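Local coordinates for putative exported protein (Bacteroides fragilis NCTC 9343, PDB 3IEE) that is of unknown function but is probably an exported, membrane-tethered lipoprotein built of long alpha helices, at residues L37-K42 with P68-K73; M173-M178 with K228-F233. One frame throughout, in Å; residues are numbered along the deposited sequence.

Interaction 1: residues L37-K42 with P68-K73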
loop_
_atom_site.group_PDB
_atom_site.type_symbol
_atom_site.label_atom_id
_atom_site.label_comp_id
_atom_site.label_asym_id
_atom_site.label_seq_id
_atom_site.Cartn_x
_atom_site.Cartn_y
_atom_site.Cartn_z
ATOM N N LEU A 37 5.650 0.297 6.009
ATOM C CA LEU A 37 5.195 1.102 4.880
ATOM C C LEU A 37 3.845 1.790 5.137
ATOM O O LEU A 37 3.553 2.859 4.600
ATOM C CB LEU A 37 5.143 0.188 3.654
ATOM C CG LEU A 37 6.543 -0.256 3.217
ATOM C CD1 LEU A 37 6.452 -1.394 2.192
ATOM C CD2 LEU A 37 7.363 0.903 2.634
ATOM N N LYS A 38 3.011 1.143 5.928
ATOM C CA LYS A 38 1.762 1.760 6.420
ATOM C C LYS A 38 2.091 3.027 7.186
ATOM O O LYS A 38 1.443 4.051 6.974
ATOM C CB LYS A 38 0.955 0.757 7.250
ATOM C CG LYS A 38 -0.251 1.354 7.910
ATOM C CD LYS A 38 -1.044 0.358 8.699
ATOM C CE LYS A 38 -2.229 1.038 9.385
ATOM N NZ LYS A 38 -2.643 0.238 10.575
ATOM N N ASP A 39 3.107 2.957 8.041
ATOM C CA ASP A 39 3.511 4.044 8.918
ATOM C C ASP A 39 4.251 5.167 8.188
ATOM O O ASP A 39 4.056 6.349 8.507
ATOM C CB ASP A 39 4.461 3.494 9.993
ATOM C CG ASP A 39 4.152 3.970 11.362
ATOM O OD1 ASP A 39 2.983 4.299 11.620
ATOM O OD2 ASP A 39 5.102 4.000 12.211
HETATM N N MSE A 40 5.117 4.798 7.239
HETATM C CA MSE A 40 6.018 5.713 6.532
HETATM C C MSE A 40 5.377 6.455 5.373
HETATM O O MSE A 40 5.848 7.538 5.048
HETATM C CB MSE A 40 7.267 5.006 6.021
HETATM C CG MSE A 40 8.161 4.505 7.128
HETATM SE SE MSE A 40 8.908 6.011 8.176
HETATM C CE MSE A 40 7.633 6.118 9.663
ATOM N N VAL A 41 4.383 5.838 4.741
ATOM C CA VAL A 41 3.530 6.517 3.763
ATOM C C VAL A 41 2.076 6.384 4.196
ATOM O O VAL A 41 1.384 5.451 3.793
ATOM C CB VAL A 41 3.724 5.988 2.332
ATOM C CG1 VAL A 41 2.978 6.922 1.332
ATOM C CG2 VAL A 41 5.175 5.826 1.993
ATOM N N LYS A 42 1.659 7.276 5.074
ATOM C CA LYS A 42 0.256 7.369 5.485
ATOM C C LYS A 42 -0.429 8.273 4.457
ATOM O O LYS A 42 -0.365 9.482 4.572
ATOM C CB LYS A 42 0.119 7.977 6.901
ATOM C CG LYS A 42 0.684 7.163 8.079
ATOM C CD LYS A 42 0.663 7.977 9.401
ATOM C CE LYS A 42 1.426 7.290 10.552
ATOM N NZ LYS A 42 1.708 8.240 11.688
ATOM N N PRO A 68 1.907 15.339 12.170
ATOM C CA PRO A 68 3.377 15.319 12.278
ATOM C C PRO A 68 3.960 14.024 11.667
ATOM O O PRO A 68 3.268 13.007 11.563
ATOM C CB PRO A 68 3.589 15.325 13.786
ATOM C CG PRO A 68 2.388 14.599 14.316
ATOM C CD PRO A 68 1.245 15.033 13.457
ATOM N N ALA A 69 5.207 14.068 11.223
ATOM C CA ALA A 69 5.824 12.863 10.653
ATOM C C ALA A 69 6.261 12.011 11.832
ATOM O O ALA A 69 7.072 12.479 12.661
ATOM C CB ALA A 69 7.037 13.215 9.793
ATOM N N VAL A 70 5.733 10.795 11.912
ATOM C CA VAL A 70 6.170 9.847 12.957
ATOM C C VAL A 70 7.615 9.359 12.732
ATOM O O VAL A 70 8.088 9.253 11.602
ATOM C CB VAL A 70 5.204 8.615 13.096
ATOM C CG1 VAL A 70 3.776 9.108 13.481
ATOM C CG2 VAL A 70 5.214 7.714 11.832
ATOM N N VAL A 71 8.291 9.074 13.828
ATOM C CA VAL A 71 9.649 8.538 13.788
ATOM C C VAL A 71 9.585 7.146 13.179
ATOM O O VAL A 71 8.675 6.353 13.476
ATOM C CB VAL A 71 10.301 8.435 15.217
ATOM C CG1 VAL A 71 9.481 7.514 16.137
ATOM C CG2 VAL A 71 11.732 7.934 15.129
ATOM N N SER A 72 10.558 6.870 12.324
ATOM C CA SER A 72 10.696 5.578 11.678
ATOM C C SER A 72 10.894 4.473 12.724
ATOM O O SER A 72 11.756 4.608 13.613
ATOM C CB SER A 72 11.901 5.634 10.736
ATOM O OG SER A 72 12.176 4.369 10.165
ATOM N N LYS A 73 10.124 3.385 12.609
ATOM C CA LYS A 73 10.266 2.197 13.463
ATOM C C LYS A 73 10.776 1.046 12.605
ATOM O O LYS A 73 10.510 1.018 11.390
ATOM C CB LYS A 73 8.911 1.794 14.067
ATOM C CG LYS A 73 8.261 2.870 14.986
ATOM C CD LYS A 73 6.765 2.533 15.214
ATOM C CE LYS A 73 5.960 3.776 15.667
ATOM N NZ LYS A 73 4.873 3.415 16.628
HETATM O O HOH W 1 7.722 2.961 10.924
HETATM O O HOH W 2 3.043 3.113 14.404
#
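Where helix 17-40 runs out, D39 and M40 of its last turn, with K42 just beyond, meet V70, S72 and K73 of the extended loop that leads from helix 43-56 to helix 75-78. The greasy part belongs to M40, a selenomethionine. Its chain bends at chi2 (-65°) and again at chi3 (95°), and this hooks the terminal methyl toward the loop although its CB does not face it. CE lies 3.6 Å from V70 CG2 and 3.7 Å from S72 CA, while SE sits beside the S72 CB. V70 sets its CB toward the helix end, and CG2 also packs against the D39 carboxylate, 3.7 Å from OD2. K42 reaches V70 as well, but its NZ is modelled too close to CG1 for that approach to be trusted.

D39 deals with K73 mostly through water. One water donates to D39 OD2 and accepts from the K73 backbone N, at 3.0 Å from that nitrogen. A second takes a bond from K73 NZ at 2.9 Å and gives a weak one to D39 OD1. The lysine chain crosses the carboxylate at about a right angle, with CE 3.6 Å from OD2, and NZ stays beyond salt-bridge range of that oxygen at 4.5 Å. The opposite charges probably still attract, with the solvent spanning the gap.

Helix 87-119 backs this region: its R104 donates from NH2 to V70 O and, weakly, from NE to M40 O, so one guanidinium serves both segments. V70 to S72 have phi and psi near polyproline II values. The arrangement is that of an extended connection laid over a helix C-terminus at the surface of an all-helical fold.

Interaction 2: residues M173-M178 with K228-F233. With EDO (1,2-ethanediol), chain B.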
loop_
_atom_site.group_PDB
_atom_site.type_symbol
_atom_site.label_atom_id
_atom_site.label_comp_id
_atom_site.label_asym_id
_atom_site.label_seq_id
_atom_site.Cartn_x
_atom_site.Cartn_y
_atom_site.Cartn_z
HETATM N N MSE A 173 -4.320 -18.886 0.335
HETATM C CA MSE A 173 -3.453 -18.118 -0.530
HETATM C C MSE A 173 -4.204 -17.092 -1.382
HETATM O O MSE A 173 -3.750 -15.919 -1.505
HETATM C CB MSE A 173 -2.559 -19.059 -1.347
HETATM C CG MSE A 173 -1.531 -19.791 -0.447
HETATM SE SE MSE A 173 -0.374 -20.962 -1.493
HETATM C CE MSE A 173 0.612 -19.586 -2.446
ATOM N N SER A 174 -5.393 -17.479 -1.884
ATOM C CA SER A 174 -6.233 -16.571 -2.634
ATOM C C SER A 174 -6.666 -15.383 -1.780
ATOM O O SER A 174 -6.661 -14.261 -2.272
ATOM C CB SER A 174 -7.508 -17.239 -3.180
ATOM O OG SER A 174 -8.377 -17.608 -2.133
ATOM N N VAL A 175 -7.073 -15.614 -0.538
ATOM C CA VAL A 175 -7.450 -14.511 0.335
ATOM C C VAL A 175 -6.273 -13.561 0.573
ATOM O O VAL A 175 -6.419 -12.321 0.518
ATOM C CB VAL A 175 -7.985 -15.019 1.718
ATOM C CG1 VAL A 175 -8.228 -13.823 2.684
ATOM C CG2 VAL A 175 -9.267 -15.894 1.547
ATOM N N ARG A 176 -5.091 -14.126 0.854
ATOM C CA ARG A 176 -3.931 -13.289 1.113
ATOM C C ARG A 176 -3.547 -12.494 -0.129
ATOM O O ARG A 176 -3.277 -11.337 -0.039
ATOM C CB ARG A 176 -2.758 -14.129 1.629
ATOM C CG ARG A 176 -3.062 -14.870 2.925
ATOM C CD ARG A 176 -1.964 -15.878 3.307
ATOM N NE ARG A 176 -0.661 -15.220 3.631
ATOM C CZ ARG A 176 -0.267 -14.812 4.844
ATOM N NH1 ARG A 176 -1.046 -14.925 5.887
ATOM N NH2 ARG A 176 0.939 -14.274 5.025
ATOM N N LYS A 177 -3.642 -13.110 -1.294
ATOM C CA LYS A 177 -3.258 -12.462 -2.548
ATOM C C LYS A 177 -4.226 -11.330 -2.863
ATOM O O LYS A 177 -3.836 -10.182 -3.131
ATOM C CB LYS A 177 -3.221 -13.455 -3.698
ATOM C CG LYS A 177 -2.781 -12.829 -5.002
ATOM C CD LYS A 177 -1.361 -12.358 -4.947
ATOM C CE LYS A 177 -0.828 -11.970 -6.341
ATOM N NZ LYS A 177 -0.438 -13.207 -7.086
HETATM N N MSE A 178 -5.522 -11.628 -2.829
HETATM C CA MSE A 178 -6.514 -10.603 -3.145
HETATM C C MSE A 178 -6.572 -9.468 -2.134
HETATM O O MSE A 178 -6.813 -8.305 -2.478
HETATM C CB MSE A 178 -7.856 -11.260 -3.289
HETATM C CG MSE A 178 -7.873 -12.085 -4.567
HETATM SE SE MSE A 178 -9.692 -12.729 -5.045
HETATM C CE MSE A 178 -9.645 -14.259 -4.049
ATOM N N LYS A 228 -18.040 -21.260 3.918
ATOM C CA LYS A 228 -18.977 -20.178 3.962
ATOM C C LYS A 228 -18.252 -18.841 4.066
ATOM O O LYS A 228 -18.602 -17.898 3.336
ATOM C CB LYS A 228 -19.973 -20.387 5.124
ATOM C CG LYS A 228 -21.051 -21.429 4.872
ATOM C CD LYS A 228 -22.116 -21.394 5.996
ATOM C CE LYS A 228 -22.723 -22.783 6.324
ATOM N NZ LYS A 228 -24.182 -22.734 6.734
ATOM N N SER A 229 -17.271 -18.779 4.975
ATOM C CA SER A 229 -16.431 -17.618 5.167
ATOM C C SER A 229 -15.783 -17.201 3.835
ATOM O O SER A 229 -15.883 -16.033 3.424
ATOM C CB SER A 229 -15.345 -17.915 6.203
ATOM O OG SER A 229 -14.637 -16.737 6.525
ATOM N N TYR A 230 -15.158 -18.179 3.181
ATOM C CA TYR A 230 -14.418 -17.967 1.922
ATOM C C TYR A 230 -15.341 -17.397 0.838
ATOM O O TYR A 230 -15.053 -16.375 0.226
ATOM C CB TYR A 230 -13.767 -19.253 1.479
ATOM C CG TYR A 230 -12.931 -19.071 0.239
ATOM C CD1 TYR A 230 -11.814 -18.207 0.223
ATOM C CD2 TYR A 230 -13.249 -19.744 -0.918
ATOM C CE1 TYR A 230 -11.102 -18.025 -0.906
ATOM C CE2 TYR A 230 -12.509 -19.583 -2.066
ATOM C CZ TYR A 230 -11.439 -18.756 -2.064
ATOM O OH TYR A 230 -10.707 -18.585 -3.180
ATOM N N GLN A 231 -16.500 -18.008 0.650
ATOM C CA GLN A 231 -17.423 -17.525 -0.388
ATOM C C GLN A 231 -18.000 -16.125 -0.051
ATOM O O GLN A 231 -18.201 -15.327 -0.943
ATOM C CB GLN A 231 -18.493 -18.561 -0.695
ATOM C CG GLN A 231 -17.921 -19.867 -1.204
ATOM C CD GLN A 231 -18.982 -20.742 -1.820
ATOM O OE1 GLN A 231 -20.186 -20.617 -1.477
ATOM N NE2 GLN A 231 -18.560 -21.636 -2.725
ATOM N N ALA A 232 -18.201 -15.801 1.241
ATOM C CA ALA A 232 -18.561 -14.429 1.646
ATOM C C ALA A 232 -17.460 -13.429 1.266
ATOM O O ALA A 232 -17.751 -12.350 0.723
ATOM C CB ALA A 232 -18.831 -14.369 3.172
ATOM N N PHE A 233 -16.206 -13.829 1.469
ATOM C CA PHE A 233 -15.055 -12.999 1.076
ATOM C C PHE A 233 -15.094 -12.757 -0.431
ATOM O O PHE A 233 -14.998 -11.605 -0.884
ATOM C CB PHE A 233 -13.735 -13.658 1.478
ATOM C CG PHE A 233 -12.511 -12.961 0.948
ATOM C CD1 PHE A 233 -12.066 -11.777 1.538
ATOM C CD2 PHE A 233 -11.789 -13.491 -0.125
ATOM C CE1 PHE A 233 -10.951 -11.118 1.053
ATOM C CE2 PHE A 233 -10.699 -12.853 -0.577
ATOM C CZ PHE A 233 -10.265 -11.675 0.017
HETATM C C1 EDO B . 0.865 -11.866 2.035
HETATM O O1 EDO B . 0.074 -12.041 3.202
HETATM C C2 EDO B . 2.290 -12.382 2.245
HETATM O O2 EDO B . 2.402 -13.767 2.618
#
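V175 and F233 form the apolar centre between two neighbouring helices of a helical bundle, 169-189 and 224-247, which run in roughly the same direction here, 28° apart with their local axes 11.2 Å from each other. V175 CG1 stands over one face of the phenyl ring, 4.1 Å from its centroid and 16° off the normal, a CH-pi contact. The selenomethionine M178 comes to the same ring from its edge, with CE 3.9 Å from F233 CE2. F233 thus has a valine over one face and a methyl at its rim, and S179 and M182, further along helix 169-189, touch it too.

The second valine branch works on the other aromatic residue. With CG2 anti to the carbonyl carbon, V175 sets that methyl in the plane of the Y230 ring, 3.7 Å from CD1. Helix 197-215 closes in here, its A214 touching both M178 and Y230.

Beyond the valine, the tyrosine's end turns polar: Y230 OH donates to S174 OG at 2.7 Å. The serine hydroxyl is in turn bonded to Q171 O, one turn back on its own helix, so this buried phenol is held by a relay into the backbone.

R176 points away from helix 224-247. Its NE pairs with E159, which also bonds a 1,2-ethanediol probably left by the crystallisation liquor. R176 NH2 donates in the guanidinium plane to O2 of that diol, 2.9 Å away with an N-H...O angle of 167°.

In the fold
From the N terminus, helix 17-40 leads straight into interaction 1, whose second segment follows 26 residues later, so the contact closes a short loop around helix 43-56. The chain then runs out through the long helices 87-119 and 123-162 before helix 169-189 opens interaction 2. The loop closed by interaction 2 is about twice as long and holds helix 197-215. The two loops come in series, without nesting or crossing. Their centres lie 29 Å apart on opposite sides of the chain's centre: residues 37-42 with 68-73 join the end of helix 17-40 to the loop before helix 75-78, within the DUF6845 range; residues 173-178 with 228-233 join helices 169-189 and 224-247, within the DUF3829-like range.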